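Local coordinates for protein acyl-CoA dehydrogenase FadE3 (PDB 4IV6) that belongs to the acyl-CoA dehydrogenase family of flavoproteins and is found as a four-chain assembly with bound dihydroflavine-adenine dinucleotide, at residues H19-E23 against K24-P28; M68-Y71 against V72-E76; L112-A116 against T117-R121; Y350-E353 against R354-R357. All blocks are in the same frame, centred on the assembly; numbering follows the deposited sequence. Where two conformers were deposited one is given.

Interaction 1. Residues H19-E23 against K24-P28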
# COMPACT_ATOMS: atom_id res chain seq x y z
N HIS B 19 -30.80 -13.23 -3.69
CA HIS B 19 -29.92 -13.39 -4.85
C HIS B 19 -30.69 -13.41 -6.18
O HIS B 19 -30.30 -12.75 -7.15
CB HIS B 19 -29.14 -14.69 -4.71
CG HIS B 19 -28.19 -14.94 -5.83
ND1 HIS B 19 -26.88 -14.51 -5.80
CD2 HIS B 19 -28.34 -15.62 -6.99
CE1 HIS B 19 -26.27 -14.89 -6.91
NE2 HIS B 19 -27.13 -15.57 -7.65
N ASP B 20 -31.77 -14.18 -6.21
CA ASP B 20 -32.63 -14.28 -7.39
C ASP B 20 -33.29 -12.95 -7.72
O ASP B 20 -33.35 -12.55 -8.87
CB ASP B 20 -33.70 -15.34 -7.19
CG ASP B 20 -33.14 -16.72 -7.31
OD1 ASP B 20 -31.92 -16.80 -7.60
OD2 ASP B 20 -33.89 -17.71 -7.14
N PHE B 21 -33.77 -12.26 -6.69
CA PHE B 21 -34.36 -10.93 -6.83
C PHE B 21 -33.33 -9.98 -7.43
O PHE B 21 -33.65 -9.19 -8.32
CB PHE B 21 -34.81 -10.44 -5.44
CG PHE B 21 -35.01 -8.94 -5.32
CD1 PHE B 21 -36.07 -8.32 -5.92
CD2 PHE B 21 -34.19 -8.20 -4.49
CE1 PHE B 21 -36.27 -6.94 -5.77
CE2 PHE B 21 -34.39 -6.83 -4.33
CZ PHE B 21 -35.43 -6.21 -4.95
N VAL B 22 -32.09 -10.10 -6.97
CA VAL B 22 -31.02 -9.25 -7.48
C VAL B 22 -30.74 -9.56 -8.96
O VAL B 22 -30.69 -8.64 -9.78
CB VAL B 22 -29.77 -9.32 -6.60
CG1 VAL B 22 -28.52 -8.81 -7.33
CG2 VAL B 22 -30.01 -8.56 -5.33
N GLU B 23 -30.58 -10.83 -9.29
CA GLU B 23 -30.31 -11.24 -10.65
C GLU B 23 -31.46 -10.92 -11.62
O GLU B 23 -31.21 -10.41 -12.68
CB GLU B 23 -29.99 -12.74 -10.73
CG GLU B 23 -28.70 -13.15 -10.02
CD GLU B 23 -27.49 -12.53 -10.69
OE1 GLU B 23 -27.30 -12.77 -11.88
OE2 GLU B 23 -26.79 -11.74 -10.03
N LYS B 24 -32.70 -11.18 -11.23
CA LYS B 24 -33.83 -11.06 -12.18
C LYS B 24 -34.52 -9.70 -12.17
O LYS B 24 -34.99 -9.22 -13.20
CB LYS B 24 -34.89 -12.12 -11.88
CG LYS B 24 -34.37 -13.56 -11.79
CD LYS B 24 -33.80 -14.06 -13.09
CE LYS B 24 -33.25 -15.49 -12.94
NZ LYS B 24 -34.30 -16.49 -12.60
N GLN B 25 -34.57 -9.05 -11.00
CA GLN B 25 -35.31 -7.80 -10.88
C GLN B 25 -34.42 -6.58 -10.75
O GLN B 25 -34.70 -5.56 -11.35
CB GLN B 25 -36.32 -7.89 -9.73
CG GLN B 25 -37.10 -9.20 -9.76
CD GLN B 25 -38.30 -9.24 -8.83
OE1 GLN B 25 -39.06 -8.29 -8.75
NE2 GLN B 25 -38.48 -10.35 -8.14
N VAL B 26 -33.35 -6.65 -9.98
CA VAL B 26 -32.52 -5.47 -9.76
C VAL B 26 -31.61 -5.15 -10.95
O VAL B 26 -31.66 -4.04 -11.51
CB VAL B 26 -31.66 -5.59 -8.49
CG1 VAL B 26 -30.79 -4.35 -8.32
CG2 VAL B 26 -32.55 -5.79 -7.29
N LYS B 27 -30.80 -6.11 -11.34
CA LYS B 27 -29.78 -5.87 -12.36
C LYS B 27 -30.26 -5.34 -13.71
O LYS B 27 -29.58 -4.54 -14.33
CB LYS B 27 -28.95 -7.12 -12.58
CG LYS B 27 -28.02 -7.38 -11.41
CD LYS B 27 -27.13 -8.55 -11.73
CE LYS B 27 -26.02 -8.66 -10.73
NZ LYS B 27 -25.16 -9.74 -11.23
N PRO B 28 -31.43 -5.78 -14.17
CA PRO B 28 -31.90 -5.24 -15.44
C PRO B 28 -32.38 -3.78 -15.41
O PRO B 28 -32.59 -3.21 -16.48
CB PRO B 28 -33.08 -6.15 -15.79
CG PRO B 28 -32.82 -7.41 -15.02
CD PRO B 28 -32.22 -6.94 -13.74
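Glu23 and Lys27 form the charged part of this local contact at the C-terminal end of helix 9-26. Their side chains run alongside each other, and Lys27 NZ lies 2.8 Å from Glu23 OE2 in a salt bridge that meets this oxygen on its syn side, slightly out of the carboxylate plane. The lysine reaches it fully extended, while the glutamate folds at chi2 (-65°).

The apolar part centres on Phe21. With CG anti to the backbone N (chi1 161°), its ring extends along the helix to Val26, whose CG2 makes a CH-pi contact over one face, 3.9 Å from the ring centroid and 3.6 Å from Phe21 CE2. Gln25 lies at the ring edge, CD 3.8 Å from Phe21 CD1, its amide turned 79° to the ring. Residues Leu43, Thr46 and Met47 of helix 41-50 also touch Phe21.

Among backbone bonds, Lys24 N to Asp20 O (2.8 Å) is regular alpha-helix. One residue on, Phe21 O accepts from both Gln25 N and Val26 N, and Lys27 N reaches back five residues to Val22 O (3.0 Å), a wider pi-type turn.

Glu23 OE2 also forms a salt bridge with Arg80 of helix 68-81; lying between two cationic groups that approach each other, the carboxylate probably stays ionised and offsets part of their mutual repulsion.

Interaction 2. Residues M68-Y71 against V72-E76; sequences MPCY and VQVAE
Val72 packs back against the turn that begins with Met68. Its CB stands 3.8 Å from Met68 O, the carbonyl that also accepts the hydrogen bond from Val72 N at 2.9 Å. From CB the two methyls part: CG1, anti to the carbonyl carbon (chi1 -57°), passes Met68 O and ends 3.8 Å from Met68 SD, while CG2 comes to 3.3 Å from Pro69 O. The sulfur is brought to CG1 by bends at chi2 and chi3 of Met68, and the two side chains cross at about a right angle. This buried turn opens helix 68-81, part of the N-terminal helical domain of the acyl-CoA dehydrogenase fold; Met68 also packs on helices 234-270 and 282-310, and Cys70 and Val74 on helix 9-26. A second pair four residues apart follows the same spacing: Val74 CG2 lies 3.4 Å from Cys70 O and 4.2 Å from Cys70 SG, beside the bond from Val74 N to Cys70 O. The ring of Tyr71 lies beside Val72, its CD2 4.3 Å from Val72 CG1. The phenol end of Tyr71 is hydrogen-bonded to Thr93 OG1.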
# COMPACT_ATOMS: atom_id res chain seq x y z
N MET B 68 -27.69 -13.49 12.75
CA MET B 68 -26.82 -12.46 12.22
C MET B 68 -26.00 -12.96 11.02
O MET B 68 -25.85 -12.21 10.05
CB MET B 68 -25.91 -11.88 13.29
CG MET B 68 -25.03 -10.71 12.80
SD MET B 68 -25.92 -9.31 12.07
CE MET B 68 -26.54 -8.58 13.56
N PRO B 69 -25.48 -14.19 11.04
CA PRO B 69 -24.84 -14.66 9.81
C PRO B 69 -25.78 -14.64 8.60
O PRO B 69 -25.36 -14.31 7.49
CB PRO B 69 -24.37 -16.07 10.17
CG PRO B 69 -24.13 -15.98 11.64
CD PRO B 69 -25.25 -15.13 12.16
N CYS B 70 -27.06 -14.92 8.80
CA CYS B 70 -28.01 -14.87 7.69
C CYS B 70 -28.23 -13.42 7.29
O CYS B 70 -28.23 -13.09 6.10
CB CYS B 70 -29.35 -15.51 8.07
SG CYS B 70 -30.66 -15.25 6.84
N TYR B 71 -28.38 -12.56 8.27
CA TYR B 71 -28.64 -11.14 8.02
C TYR B 71 -27.51 -10.52 7.14
O TYR B 71 -27.79 -9.82 6.15
CB TYR B 71 -28.79 -10.37 9.33
CG TYR B 71 -28.98 -8.89 9.08
CD1 TYR B 71 -30.22 -8.38 8.71
CD2 TYR B 71 -27.92 -8.01 9.16
CE1 TYR B 71 -30.40 -7.05 8.43
CE2 TYR B 71 -28.09 -6.67 8.92
CZ TYR B 71 -29.31 -6.18 8.54
OH TYR B 71 -29.46 -4.83 8.28
N VAL B 72 -26.26 -10.79 7.50
CA VAL B 72 -25.15 -10.19 6.74
C VAL B 72 -25.11 -10.72 5.32
O VAL B 72 -24.79 -9.98 4.39
CB VAL B 72 -23.80 -10.29 7.48
CG1 VAL B 72 -23.90 -9.64 8.85
CG2 VAL B 72 -23.34 -11.72 7.64
N GLN B 73 -25.45 -11.99 5.13
CA GLN B 73 -25.51 -12.54 3.80
C GLN B 73 -26.63 -11.90 2.98
O GLN B 73 -26.46 -11.66 1.79
CB GLN B 73 -25.61 -14.05 3.83
CG GLN B 73 -24.32 -14.71 4.32
CD GLN B 73 -24.48 -16.19 4.54
OE1 GLN B 73 -24.34 -16.70 5.66
NE2 GLN B 73 -24.83 -16.89 3.49
N VAL B 74 -27.76 -11.59 3.61
CA VAL B 74 -28.87 -10.93 2.89
C VAL B 74 -28.45 -9.52 2.50
O VAL B 74 -28.65 -9.08 1.36
CB VAL B 74 -30.17 -10.88 3.72
CG1 VAL B 74 -31.21 -9.99 3.07
CG2 VAL B 74 -30.73 -12.27 3.91
N ALA B 75 -27.84 -8.81 3.45
CA ALA B 75 -27.38 -7.45 3.18
C ALA B 75 -26.31 -7.44 2.07
O ALA B 75 -26.33 -6.59 1.17
CB ALA B 75 -26.86 -6.82 4.46
N GLU B 76 -25.44 -8.43 2.08
CA GLU B 76 -24.39 -8.53 1.09
C GLU B 76 -24.99 -8.79 -0.31
O GLU B 76 -24.56 -8.18 -1.27
CB GLU B 76 -23.41 -9.65 1.47
CG GLU B 76 -22.31 -9.89 0.44
CD GLU B 76 -21.44 -11.08 0.77
OE1 GLU B 76 -21.89 -12.21 0.48
OE2 GLU B 76 -20.31 -10.88 1.28

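Interaction 3. Residues L112-A116 against T117-R121; sequences LPRMA and TGELR
Backbone bonds from Gly118 N to Met115 O and from Leu120 N to Arg114 O, each 3.0 Å, close the end of helix 105-116, with Gly118 at a positive phi of 81°. This is a C-terminal helix cap with glycine at the C' position, where the chain leaves the N-terminal helical domain's last helix and turns toward strand 122-125.

Arg114 O holds a second bond, from Thr117 OG1 at 3.1 Å. The hydroxyl is swung between its own backbone N and carbonyl carbon (chi1 61°), which points it back into the last turn. The two donors approach Arg114 O from opposite faces of the carbonyl plane, so this oxygen is gripped from above and below.

Arg114 bends at chi3 and lays its aliphatic part along the loop: CB sits 3.9 Å from Leu120 CB, and Leu120 CD2 covers one face of the guanidinium group, toward its rim. Glu119 crosses the arginine obliquely with the two planes steeply inclined, and their charged ends are joined through water 1, which is 2.5 Å from Glu119 OE2 and lies near the guanidinium plane beside Arg114 NH2. Arg114 NH1 bonds to Lys110 O, one turn earlier, so the two terminal nitrogens have separate partners.

Met115 faces the interior, where it touches Ser96 and Leu99 of helix 83-102. Its CG is 4.0 Å from Leu120 CD2, and its CA donates an almost straight C-H...O contact (172°) to Leu120 O at 3.2 Å.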
# COMPACT_ATOMS: atom_id res chain seq x y z
N LEU B 112 -42.97 -2.00 16.07
CA LEU B 112 -42.33 -3.19 15.47
C LEU B 112 -43.19 -4.00 14.50
O LEU B 112 -42.65 -4.47 13.49
CB LEU B 112 -41.72 -4.11 16.53
CG LEU B 112 -40.51 -3.56 17.29
CD1 LEU B 112 -39.99 -4.57 18.29
CD2 LEU B 112 -39.39 -3.17 16.33
N PRO B 113 -44.51 -4.15 14.77
CA PRO B 113 -45.30 -4.89 13.78
C PRO B 113 -45.36 -4.23 12.39
O PRO B 113 -45.20 -4.92 11.38
CB PRO B 113 -46.69 -5.00 14.44
CG PRO B 113 -46.39 -4.96 15.91
CD PRO B 113 -45.29 -3.90 15.99
N ARG B 114 -45.55 -2.92 12.32
CA ARG B 114 -45.56 -2.24 11.04
C ARG B 114 -44.16 -2.06 10.47
O ARG B 114 -43.99 -1.97 9.25
CB ARG B 114 -46.24 -0.89 11.14
CG ARG B 114 -47.75 -0.95 11.31
CD ARG B 114 -48.27 0.46 11.44
NE ARG B 114 -47.85 1.05 12.72
CZ ARG B 114 -47.62 2.34 12.93
NH1 ARG B 114 -47.27 2.77 14.15
NH2 ARG B 114 -47.73 3.22 11.93
N MET B 115 -43.15 -2.01 11.32
CA MET B 115 -41.77 -2.01 10.83
C MET B 115 -41.40 -3.32 10.14
O MET B 115 -40.74 -3.31 9.11
CB MET B 115 -40.79 -1.71 11.96
CG MET B 115 -40.82 -0.24 12.35
SD MET B 115 -39.78 0.14 13.77
CE MET B 115 -38.16 -0.16 13.06
N ALA B 116 -41.83 -4.44 10.69
CA ALA B 116 -41.46 -5.75 10.13
C ALA B 116 -41.95 -5.95 8.71
O ALA B 116 -41.30 -6.65 7.95
CB ALA B 116 -41.96 -6.86 11.03
N THR B 117 -43.07 -5.33 8.35
CA THR B 117 -43.63 -5.42 7.01
C THR B 117 -43.13 -4.35 6.07
O THR B 117 -43.38 -4.39 4.86
CB THR B 117 -45.16 -5.28 7.03
OG1 THR B 117 -45.52 -4.00 7.55
CG2 THR B 117 -45.77 -6.39 7.87
N GLY B 118 -42.41 -3.38 6.61
CA GLY B 118 -42.02 -2.22 5.84
C GLY B 118 -43.11 -1.17 5.73
O GLY B 118 -42.86 -0.15 5.14
N GLU B 119 -44.30 -1.40 6.30
CA GLU B 119 -45.39 -0.41 6.24
C GLU B 119 -44.92 0.87 6.91
O GLU B 119 -45.19 1.95 6.42
CB GLU B 119 -46.65 -0.92 6.93
CG GLU B 119 -47.83 0.05 6.80
CD GLU B 119 -49.05 -0.36 7.61
OE1 GLU B 119 -49.31 -1.58 7.80
OE2 GLU B 119 -49.76 0.56 8.07
N LEU B 120 -44.21 0.72 8.03
CA LEU B 120 -43.48 1.82 8.64
C LEU B 120 -41.99 1.58 8.52
O LEU B 120 -41.51 0.53 8.90
CB LEU B 120 -43.85 1.95 10.10
CG LEU B 120 -43.04 2.95 10.93
CD1 LEU B 120 -43.24 4.35 10.44
CD2 LEU B 120 -43.45 2.82 12.38
N ARG B 121 -41.26 2.57 8.03
CA ARG B 121 -39.81 2.54 7.99
C ARG B 121 -39.18 3.53 8.97
O ARG B 121 -39.74 4.61 9.25
CB ARG B 121 -39.36 2.86 6.58
CG ARG B 121 -39.55 1.67 5.65
CD ARG B 121 -39.27 2.05 4.23
NE ARG B 121 -37.88 2.36 4.01
CZ ARG B 121 -37.42 2.90 2.90
NH1 ARG B 121 -38.25 3.14 1.88
NH2 ARG B 121 -36.13 3.16 2.78
O HOH W 1 -49.00 2.77 8.97

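Interaction 4. Residues Y350-E353 against R354-R357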
# COMPACT_ATOMS: atom_id res chain seq x y z
N TYR B 350 -20.64 0.40 -18.58
CA TYR B 350 -20.17 -0.73 -17.77
C TYR B 350 -20.45 -0.39 -16.30
O TYR B 350 -20.74 0.76 -15.96
CB TYR B 350 -18.67 -0.97 -18.01
CG TYR B 350 -18.37 -1.46 -19.40
CD1 TYR B 350 -18.51 -0.63 -20.49
CD2 TYR B 350 -17.99 -2.79 -19.63
CE1 TYR B 350 -18.28 -1.07 -21.77
CE2 TYR B 350 -17.75 -3.26 -20.93
CZ TYR B 350 -17.89 -2.38 -21.98
OH TYR B 350 -17.66 -2.77 -23.27
N ASP B 351 -20.42 -1.40 -15.44
CA ASP B 351 -20.91 -1.25 -14.07
C ASP B 351 -19.80 -0.91 -13.06
O ASP B 351 -20.09 -0.45 -11.95
CB ASP B 351 -21.63 -2.52 -13.63
CG ASP B 351 -22.94 -2.76 -14.40
OD1 ASP B 351 -23.52 -1.78 -14.93
OD2 ASP B 351 -23.38 -3.92 -14.48
N VAL B 352 -18.54 -1.15 -13.42
CA VAL B 352 -17.46 -1.01 -12.47
C VAL B 352 -17.32 0.44 -12.00
O VAL B 352 -16.91 0.68 -10.88
CB VAL B 352 -16.11 -1.63 -12.94
CG1 VAL B 352 -16.20 -3.15 -12.96
CG2 VAL B 352 -15.69 -1.14 -14.33
N GLU B 353 -17.66 1.42 -12.84
CA GLU B 353 -17.59 2.82 -12.41
C GLU B 353 -18.58 3.11 -11.30
O GLU B 353 -18.29 3.89 -10.42
CB GLU B 353 -17.80 3.79 -13.57
CG GLU B 353 -19.20 3.80 -14.16
CD GLU B 353 -20.17 4.78 -13.49
OE1 GLU B 353 -21.38 4.50 -13.46
OE2 GLU B 353 -19.71 5.84 -13.02
N ARG B 354 -19.73 2.43 -11.31
CA ARG B 354 -20.70 2.60 -10.25
C ARG B 354 -20.15 2.04 -8.93
O ARG B 354 -20.32 2.67 -7.88
CB ARG B 354 -22.03 1.93 -10.60
CG ARG B 354 -23.09 2.25 -9.57
CD ARG B 354 -24.08 1.17 -9.33
NE ARG B 354 -24.44 0.28 -10.45
CZ ARG B 354 -24.83 -0.97 -10.23
NH1 ARG B 354 -24.88 -1.46 -8.97
NH2 ARG B 354 -25.19 -1.75 -11.23
N TYR B 355 -19.56 0.84 -8.96
CA TYR B 355 -19.00 0.30 -7.72
C TYR B 355 -17.93 1.22 -7.16
O TYR B 355 -17.81 1.37 -5.95
CB TYR B 355 -18.45 -1.13 -7.88
CG TYR B 355 -19.32 -2.05 -8.69
CD1 TYR B 355 -20.69 -2.14 -8.48
CD2 TYR B 355 -18.75 -2.87 -9.67
CE1 TYR B 355 -21.48 -2.99 -9.24
CE2 TYR B 355 -19.53 -3.72 -10.43
CZ TYR B 355 -20.88 -3.78 -10.20
OH TYR B 355 -21.60 -4.67 -10.94
N PHE B 356 -17.14 1.80 -8.05
CA PHE B 356 -16.07 2.73 -7.69
C PHE B 356 -16.66 3.97 -7.01
O PHE B 356 -16.12 4.46 -6.03
CB PHE B 356 -15.29 3.10 -8.97
CG PHE B 356 -14.20 4.11 -8.78
CD1 PHE B 356 -12.95 3.73 -8.31
CD2 PHE B 356 -14.38 5.44 -9.13
CE1 PHE B 356 -11.92 4.68 -8.16
CE2 PHE B 356 -13.37 6.37 -8.99
CZ PHE B 356 -12.14 5.98 -8.51
N ARG B 357 -17.79 4.47 -7.51
CA ARG B 357 -18.45 5.63 -6.91
C ARG B 357 -19.15 5.29 -5.60
O ARG B 357 -19.30 6.14 -4.76
CB ARG B 357 -19.49 6.22 -7.89
CG ARG B 357 -18.94 6.99 -9.07
CD ARG B 357 -20.06 7.65 -9.83
NE ARG B 357 -20.89 6.69 -10.54
CZ ARG B 357 -22.11 6.29 -10.19
NH1 ARG B 357 -22.73 6.79 -9.14
NH2 ARG B 357 -22.75 5.41 -10.96
O HOH W 2 -25.75 -1.02 -13.77
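Glu353 and Arg357 meet in a two-pronged salt bridge on successive turns of helix 352-364. Arg357 presents its side: NE lies 2.9 Å from Glu353 OE2 and NH2 3.0 Å from Glu353 OE1. Both bonds are nearly straight and both oxygens sit close to the guanidinium plane, but the carboxylate is tilted, the two planes being 29° apart. Glu353 gets there by curling its chain over the helix, CG between the backbone N and carbonyl carbon (chi1 68°), which also sets CD 3.2 Å from Arg354 N.

On another side, the Tyr355 ring lies flat beneath the Asp351 carbonyl, whose O sits over the ring centre, 3.5 Å above the plane. That carbonyl also takes weak bonds from Arg354 N and Tyr355 N. Asp351 CB rests 3.4 Å from Tyr355 OH. Asp351 and Arg354 run side by side with their charges short of a salt bridge; water 2 spans the gap, 2.6 Å from Asp351 OD1 and 2.7 Å from Arg354 NH2, while Tyr355 CE1 covers one face of the Arg354 guanidinium group.

The second shell fixes these polar ends: Arg31 holds Asp351, Gly81 O holds Arg354, Asp263 holds the Tyr355 hydroxyl and Glu34 holds Arg357. Around them, Tyr355 packs on helix 234-270 and Val352 and Phe356 on helix 316-340, while Phe356 stacks on Phe356 of a second subunit, placing this helix at a subunit interface.

From the N terminus the four contacts follow in series; none nests within or crosses another, and each closes only a local turn. Interaction 1 ends helix 9-26 and interaction 2 opens helix 68-81; their centres are about 17 Å apart, and His19 of the first helix is hydrogen-bonded to Glu77 of the second. Interaction 3 ends helix 105-116 and leads into strand 122-125, joining the helical N-terminal part to the sheet. Interaction 4, far along the chain, begins helix 352-364 of the C-terminal part, yet its nearest atoms come within about 6 Å of interaction 1, and helix 30-35, which follows interaction 1 in the chain, contributes Arg31 and Glu34 to it.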